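Local coordinates for protein JamJ (Lyngbya majuscula, PDB 5DOZ) that is an NADPH-binding enoyl reductase of a polyketide synthase, probably reducing an acyl-carrier-protein-bound enoyl substrate in the course of cyclopropane formation, at residues V44-R49 with R322-S327. Residues are numbered along the deposited sequence; the frame is centred on the assembly and turned at random.
Sequences VPVNFR and RYLQRS. With NDP (NADPH dihydro-nicotinamide-adenine-dinucleotide phosphate), chain E.
L324 turns its CG anti to the backbone N (chi1 -168°), swinging the isobutyl end out from helix 317-326 and bringing CD2 against the bend where strand 37-45 gives way to helix 48-54. V46, with CG1 likewise anti to its N (chi1 -166°), meets that methyl, CG1 to L324 CD2 being 3.8 Å, and the two side chains run past each other in opposite directions. The same CD2 rests against the backbone of the turn: V46 O is 3.4 Å from L324 CD2, N47 O is 3.7 Å from it, and F48 N also lies near. V333 of strand 332-336 and I51 of helix 48-54 also touch the L324 side chain. L324 CD1 lies 4.0 Å from NDP O1A, with CG at nearly the same range. F48 reaches the same diphosphate from across the contact: O1A sits in plane at its ring edge, with CD1 to NDP O1A 3.3 Å. The nicotinamide ribose hydroxyl O3D lies over one face, 3.5 Å from F48 CD2. Cutting F48 back to an alanine here removes the ring that lies against O3D and C3D and is likely to open a gap beside the ribose and O1A. Just beyond the helix, S327 brings its OG close to the adenosine ribose, 3.1 Å from NDP C3B. N47 turns the other way, ND2 hydrogen-bonding E79, while the S327 carbonyl accepts a bond from K190 NZ. The segments meet chiefly through L324 CD2 against the V46 side chain and the backbone of V46 to F48, a buried contact without a polar bond between them; F48 and L324 border the diphosphate by van der Waals contact, and NDP as a whole is hydrogen-bonded by residues such as T167 and R255.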
ATOM      1  N   VAL A  44      -3.854   6.304  11.565  1.00 19.97           N
ATOM      2  CA  VAL A  44      -4.270   5.349  10.537  1.00 19.26           C
ATOM      3  C   VAL A  44      -4.322   6.012   9.167  1.00 19.48           C
ATOM      4  O   VAL A  44      -5.035   6.998   8.973  1.00 19.65           O
ATOM      5  CB  VAL A  44      -5.667   4.746  10.829  1.00 18.87           C
ATOM      6  CG1 VAL A  44      -5.942   3.559   9.913  1.00 18.30           C
ATOM      7  CG2 VAL A  44      -5.806   4.333  12.285  1.00 18.63           C
ATOM      8  N   PRO A  45      -3.555   5.479   8.206  1.00 19.50           N
ATOM      9  CA  PRO A  45      -3.686   6.007   6.854  1.00 19.60           C
ATOM     10  C   PRO A  45      -4.943   5.492   6.155  1.00 19.34           C
ATOM     11  O   PRO A  45      -5.386   4.364   6.409  1.00 18.97           O
ATOM     12  CB  PRO A  45      -2.407   5.539   6.148  1.00 20.05           C
ATOM     13  CG  PRO A  45      -1.862   4.433   6.981  1.00 20.04           C
ATOM     14  CD  PRO A  45      -2.371   4.617   8.381  1.00 19.67           C
ATOM     15  N   VAL A  46      -5.538   6.337   5.318  1.00 19.41           N
ATOM     16  CA  VAL A  46      -6.645   5.923   4.470  1.00 19.35           C
ATOM     17  C   VAL A  46      -6.037   5.214   3.267  1.00 19.80           C
ATOM     18  O   VAL A  46      -5.143   5.750   2.606  1.00 19.87           O
ATOM     19  CB  VAL A  46      -7.481   7.116   3.956  1.00 19.64           C
ATOM     20  CG1 VAL A  46      -8.806   6.624   3.382  1.00 19.55           C
ATOM     21  CG2 VAL A  46      -7.730   8.128   5.065  1.00 19.89           C
ATOM     22  N   ASN A  47      -6.509   4.004   2.999  1.00 19.97           N
ATOM     23  CA  ASN A  47      -6.033   3.252   1.852  1.00 20.68           C
ATOM     24  C   ASN A  47      -7.035   3.321   0.709  1.00 21.26           C
ATOM     25  O   ASN A  47      -8.216   3.598   0.919  1.00 21.07           O
ATOM     26  CB  ASN A  47      -5.715   1.805   2.243  1.00 20.56           C
ATOM     27  CG  ASN A  47      -4.292   1.644   2.769  1.00 20.68           C
ATOM     28  OD1 ASN A  47      -3.344   1.512   1.996  1.00 21.34           O
ATOM     29  ND2 ASN A  47      -4.140   1.649   4.083  1.00 20.15           N
ATOM     30  N   PHE A  48      -6.547   3.086  -0.503  1.00 22.18           N
ATOM     31  CA  PHE A  48      -7.382   3.076  -1.698  1.00 23.07           C
ATOM     32  C   PHE A  48      -8.537   2.091  -1.559  1.00 23.35           C
ATOM     33  O   PHE A  48      -9.667   2.392  -1.950  1.00 23.88           O
ATOM     34  CB  PHE A  48      -6.521   2.716  -2.905  1.00 23.64           C
ATOM     35  CG  PHE A  48      -7.178   2.970  -4.222  1.00 23.96           C
ATOM     36  CD1 PHE A  48      -7.009   4.185  -4.868  1.00 24.27           C
ATOM     37  CD2 PHE A  48      -7.938   1.983  -4.837  1.00 24.36           C
ATOM     38  CE1 PHE A  48      -7.603   4.421  -6.094  1.00 24.77           C
ATOM     39  CE2 PHE A  48      -8.534   2.213  -6.070  1.00 24.87           C
ATOM     40  CZ  PHE A  48      -8.367   3.433  -6.698  1.00 25.05           C
ATOM     41  N   ARG A  49      -8.256   0.920  -0.998  1.00 23.97           N
ATOM     42  CA  ARG A  49      -9.289  -0.096  -0.780  1.00 24.72           C
ATOM     43  C   ARG A  49     -10.348   0.310   0.254  1.00 24.41           C
ATOM     44  O   ARG A  49     -11.474  -0.192   0.204  1.00 24.58           O
ATOM     45  CB  ARG A  49      -8.659  -1.442  -0.400  1.00 25.37           C
ATOM     46  CG  ARG A  49      -8.465  -2.397  -1.567  1.00 26.61           C
ATOM     47  CD  ARG A  49      -7.768  -3.682  -1.129  1.00 27.85           C
ATOM     48  NE  ARG A  49      -8.591  -4.541  -0.271  1.00 28.22           N
ATOM     49  CZ  ARG A  49      -8.211  -5.730   0.204  1.00 28.65           C
ATOM     50  NH1 ARG A  49      -7.005  -6.226  -0.081  1.00 28.81           N
ATOM     51  NH2 ARG A  49      -9.041  -6.426   0.971  1.00 28.36           N
ATOM     52  N   ARG A 322     -12.562  11.757   1.370  1.00 27.49           N
ATOM     53  CA  ARG A 322     -12.824  12.545   0.155  1.00 28.20           C
ATOM     54  C   ARG A 322     -11.539  13.073  -0.485  1.00 28.05           C
ATOM     55  O   ARG A 322     -11.401  13.076  -1.709  1.00 28.30           O
ATOM     56  CB  ARG A 322     -13.802  13.686   0.453  1.00 29.46           C
ATOM     57  CG  ARG A 322     -15.235  13.202   0.609  1.00 30.65           C
ATOM     58  CD  ARG A 322     -16.222  14.290   0.992  1.00 32.33           C
ATOM     59  NE  ARG A 322     -17.595  13.803   0.834  1.00 33.42           N
ATOM     60  CZ  ARG A 322     -18.659  14.299   1.460  1.00 34.43           C
ATOM     61  NH1 ARG A 322     -18.536  15.313   2.305  1.00 35.35           N
ATOM     62  NH2 ARG A 322     -19.855  13.770   1.240  1.00 35.15           N
ATOM     63  N   TYR A 323     -10.596  13.492   0.352  1.00 27.82           N
ATOM     64  CA  TYR A 323      -9.298  13.980  -0.106  1.00 27.57           C
ATOM     65  C   TYR A 323      -8.496  12.913  -0.867  1.00 27.13           C
ATOM     66  O   TYR A 323      -7.830  13.227  -1.864  1.00 26.91           O
ATOM     67  CB  TYR A 323      -8.491  14.509   1.083  1.00 27.59           C
ATOM     68  CG  TYR A 323      -7.212  15.208   0.696  1.00 27.77           C
ATOM     69  CD1 TYR A 323      -7.198  16.568   0.386  1.00 28.30           C
ATOM     70  CD2 TYR A 323      -6.012  14.511   0.643  1.00 27.28           C
ATOM     71  CE1 TYR A 323      -6.017  17.208   0.032  1.00 28.82           C
ATOM     72  CE2 TYR A 323      -4.833  15.139   0.285  1.00 27.60           C
ATOM     73  CZ  TYR A 323      -4.838  16.482  -0.018  1.00 28.13           C
ATOM     74  OH  TYR A 323      -3.653  17.085  -0.367  1.00 28.79           O
ATOM     75  N   LEU A 324      -8.548  11.667  -0.397  1.00 26.50           N
ATOM     76  CA  LEU A 324      -7.889  10.566  -1.102  1.00 26.25           C
ATOM     77  C   LEU A 324      -8.671  10.189  -2.365  1.00 26.27           C
ATOM     78  O   LEU A 324      -8.078   9.835  -3.386  1.00 25.77           O
ATOM     79  CB  LEU A 324      -7.682   9.346  -0.183  1.00 26.19           C
ATOM     80  CG  LEU A 324      -6.758   8.230  -0.699  1.00 26.35           C
ATOM     81  CD1 LEU A 324      -5.290   8.626  -0.610  1.00 26.11           C
ATOM     82  CD2 LEU A 324      -6.978   6.921   0.047  1.00 26.53           C
ATOM     83  N   GLN A 325      -9.999  10.275  -2.292  1.00 26.97           N
ATOM     84  CA  GLN A 325     -10.868  10.034  -3.453  1.00 27.71           C
ATOM     85  C   GLN A 325     -10.584  10.990  -4.614  1.00 28.60           C
ATOM     86  O   GLN A 325     -10.511  10.562  -5.760  1.00 28.64           O
ATOM     87  CB  GLN A 325     -12.346  10.113  -3.057  1.00 27.82           C
ATOM     88  CG  GLN A 325     -13.308   9.730  -4.176  1.00 27.59           C
ATOM     89  CD  GLN A 325     -14.762   9.919  -3.795  1.00 27.87           C
ATOM     90  OE1 GLN A 325     -15.117  10.877  -3.114  1.00 28.09           O
ATOM     91  NE2 GLN A 325     -15.612   8.999  -4.239  1.00 27.79           N
ATOM     92  N   ARG A 326     -10.436  12.278  -4.311  1.00 30.46           N
ATOM     93  CA  ARG A 326     -10.083  13.286  -5.320  1.00 31.80           C
ATOM     94  C   ARG A 326      -8.671  13.086  -5.873  1.00 31.52           C
ATOM     95  O   ARG A 326      -8.339  13.583  -6.950  1.00 30.98           O
ATOM     96  CB  ARG A 326     -10.247  14.697  -4.751  1.00 33.73           C
ATOM     97  CG  ARG A 326     -11.496  15.423  -5.234  1.00 35.78           C
ATOM     98  CD  ARG A 326     -11.915  16.526  -4.274  1.00 38.03           C
ATOM     99  NE  ARG A 326     -10.769  17.257  -3.737  1.00 39.34           N
ATOM    100  CZ  ARG A 326     -10.729  17.823  -2.530  1.00 40.77           C
ATOM    101  NH1 ARG A 326     -11.773  17.748  -1.710  1.00 41.20           N
ATOM    102  NH2 ARG A 326      -9.632  18.458  -2.137  1.00 41.27           N
ATOM    103  N   SER A 327      -7.845  12.370  -5.109  1.00 31.68           N
ATOM    104  CA  SER A 327      -6.578  11.834  -5.595  1.00 31.81           C
ATOM    105  C   SER A 327      -5.555  12.904  -5.986  1.00 32.61           C
ATOM    106  O   SER A 327      -4.664  12.636  -6.793  1.00 33.06           O
ATOM    107  CB  SER A 327      -6.845  10.898  -6.780  1.00 31.56           C
ATOM    108  OG  SER A 327      -5.868   9.892  -6.875  1.00 30.96           O
TER
HETATM  109  PA  NDP E 502      -3.338   5.976  -3.917  1.00 24.24           P
HETATM  110  O1A NDP E 502      -4.789   6.411  -3.860  1.00 23.59           O
HETATM  111  O2A NDP E 502      -2.311   6.646  -3.044  1.00 24.99           O
HETATM  112  O5B NDP E 502      -2.818   6.136  -5.430  1.00 26.03           O
HETATM  113  C5B NDP E 502      -3.711   6.279  -6.529  1.00 25.46           C
HETATM  114  C4B NDP E 502      -2.975   7.079  -7.590  1.00 26.06           C
HETATM  115  O4B NDP E 502      -3.485   6.724  -8.880  1.00 25.21           O
HETATM  116  C3B NDP E 502      -3.172   8.585  -7.450  1.00 25.58           C
HETATM  117  O3B NDP E 502      -2.109   9.206  -6.720  1.00 27.22           O
HETATM  118  C2B NDP E 502      -3.134   9.072  -8.875  1.00 25.58           C
HETATM  119  O2B NDP E 502      -1.814   9.506  -9.157  1.00 25.97           O
HETATM  120  C1B NDP E 502      -3.406   7.855  -9.741  1.00 24.93           C
HETATM  121  N9A NDP E 502      -4.677   7.990 -10.477  1.00 24.65           N
HETATM  122  C8A NDP E 502      -5.843   8.438  -9.985  1.00 24.49           C
HETATM  123  N7A NDP E 502      -6.798   8.422 -10.942  1.00 25.40           N
HETATM  124  C5A NDP E 502      -6.233   7.952 -12.071  1.00 24.86           C
HETATM  125  C6A NDP E 502      -6.671   7.672 -13.457  1.00 25.33           C
HETATM  126  N6A NDP E 502      -7.947   7.897 -13.839  1.00 25.41           N
HETATM  127  N1A NDP E 502      -5.752   7.182 -14.329  1.00 25.37           N
HETATM  128  C2A NDP E 502      -4.476   6.948 -13.972  1.00 24.59           C
HETATM  129  N3A NDP E 502      -4.019   7.181 -12.728  1.00 24.74           N
HETATM  130  C4A NDP E 502      -4.834   7.669 -11.757  1.00 24.60           C
HETATM  131  O3  NDP E 502      -3.277   4.377  -3.732  1.00 24.98           O
HETATM  132  PN  NDP E 502      -1.985   3.499  -3.342  1.00 25.42           P
HETATM  133  O1N NDP E 502      -0.741   4.127  -3.896  1.00 26.37           O
HETATM  134  O2N NDP E 502      -2.057   3.170  -1.877  1.00 26.70           O
HETATM  135  O5D NDP E 502      -2.237   2.129  -4.154  1.00 27.04           O
HETATM  136  C5D NDP E 502      -2.393   2.113  -5.579  1.00 26.32           C
HETATM  137  C4D NDP E 502      -3.169   0.871  -6.018  1.00 26.97           C
HETATM  138  O4D NDP E 502      -2.558  -0.320  -5.516  1.00 27.33           O
HETATM  139  C3D NDP E 502      -4.589   0.853  -5.490  1.00 27.35           C
HETATM  140  O3D NDP E 502      -5.417   0.322  -6.522  1.00 28.29           O
HETATM  141  C2D NDP E 502      -4.542  -0.091  -4.303  1.00 27.37           C
HETATM  142  O2D NDP E 502      -5.803  -0.706  -3.995  1.00 27.80           O
HETATM  143  C1D NDP E 502      -3.481  -1.086  -4.737  1.00 27.08           C
HETATM  144  N1N NDP E 502      -2.789  -1.703  -3.606  1.00 27.17           N
HETATM  145  C2N NDP E 502      -2.611  -3.032  -3.630  1.00 25.96           C
HETATM  146  C3N NDP E 502      -1.737  -3.667  -2.755  1.00 26.16           C
HETATM  147  C7N NDP E 502      -1.383  -5.110  -2.977  1.00 25.53           C
HETATM  148  O7N NDP E 502      -1.048  -5.819  -2.043  1.00 25.02           O
HETATM  149  N7N NDP E 502      -1.436  -5.595  -4.215  1.00 25.44           N
HETATM  150  C4N NDP E 502      -1.268  -2.943  -1.509  1.00 26.16           C
HETATM  151  C5N NDP E 502      -1.422  -1.498  -1.660  1.00 26.07           C
HETATM  152  C6N NDP E 502      -2.242  -0.941  -2.640  1.00 26.81           C
HETATM  153  P2B NDP E 502      -1.519  10.537 -10.342  1.00 26.60           P
HETATM  154  O1X NDP E 502      -2.348  11.757 -10.009  1.00 27.28           O
HETATM  155  O2X NDP E 502      -0.039  10.729 -10.220  1.00 27.35           O
HETATM  156  O3X NDP E 502      -1.945   9.815 -11.596  1.00 28.56           O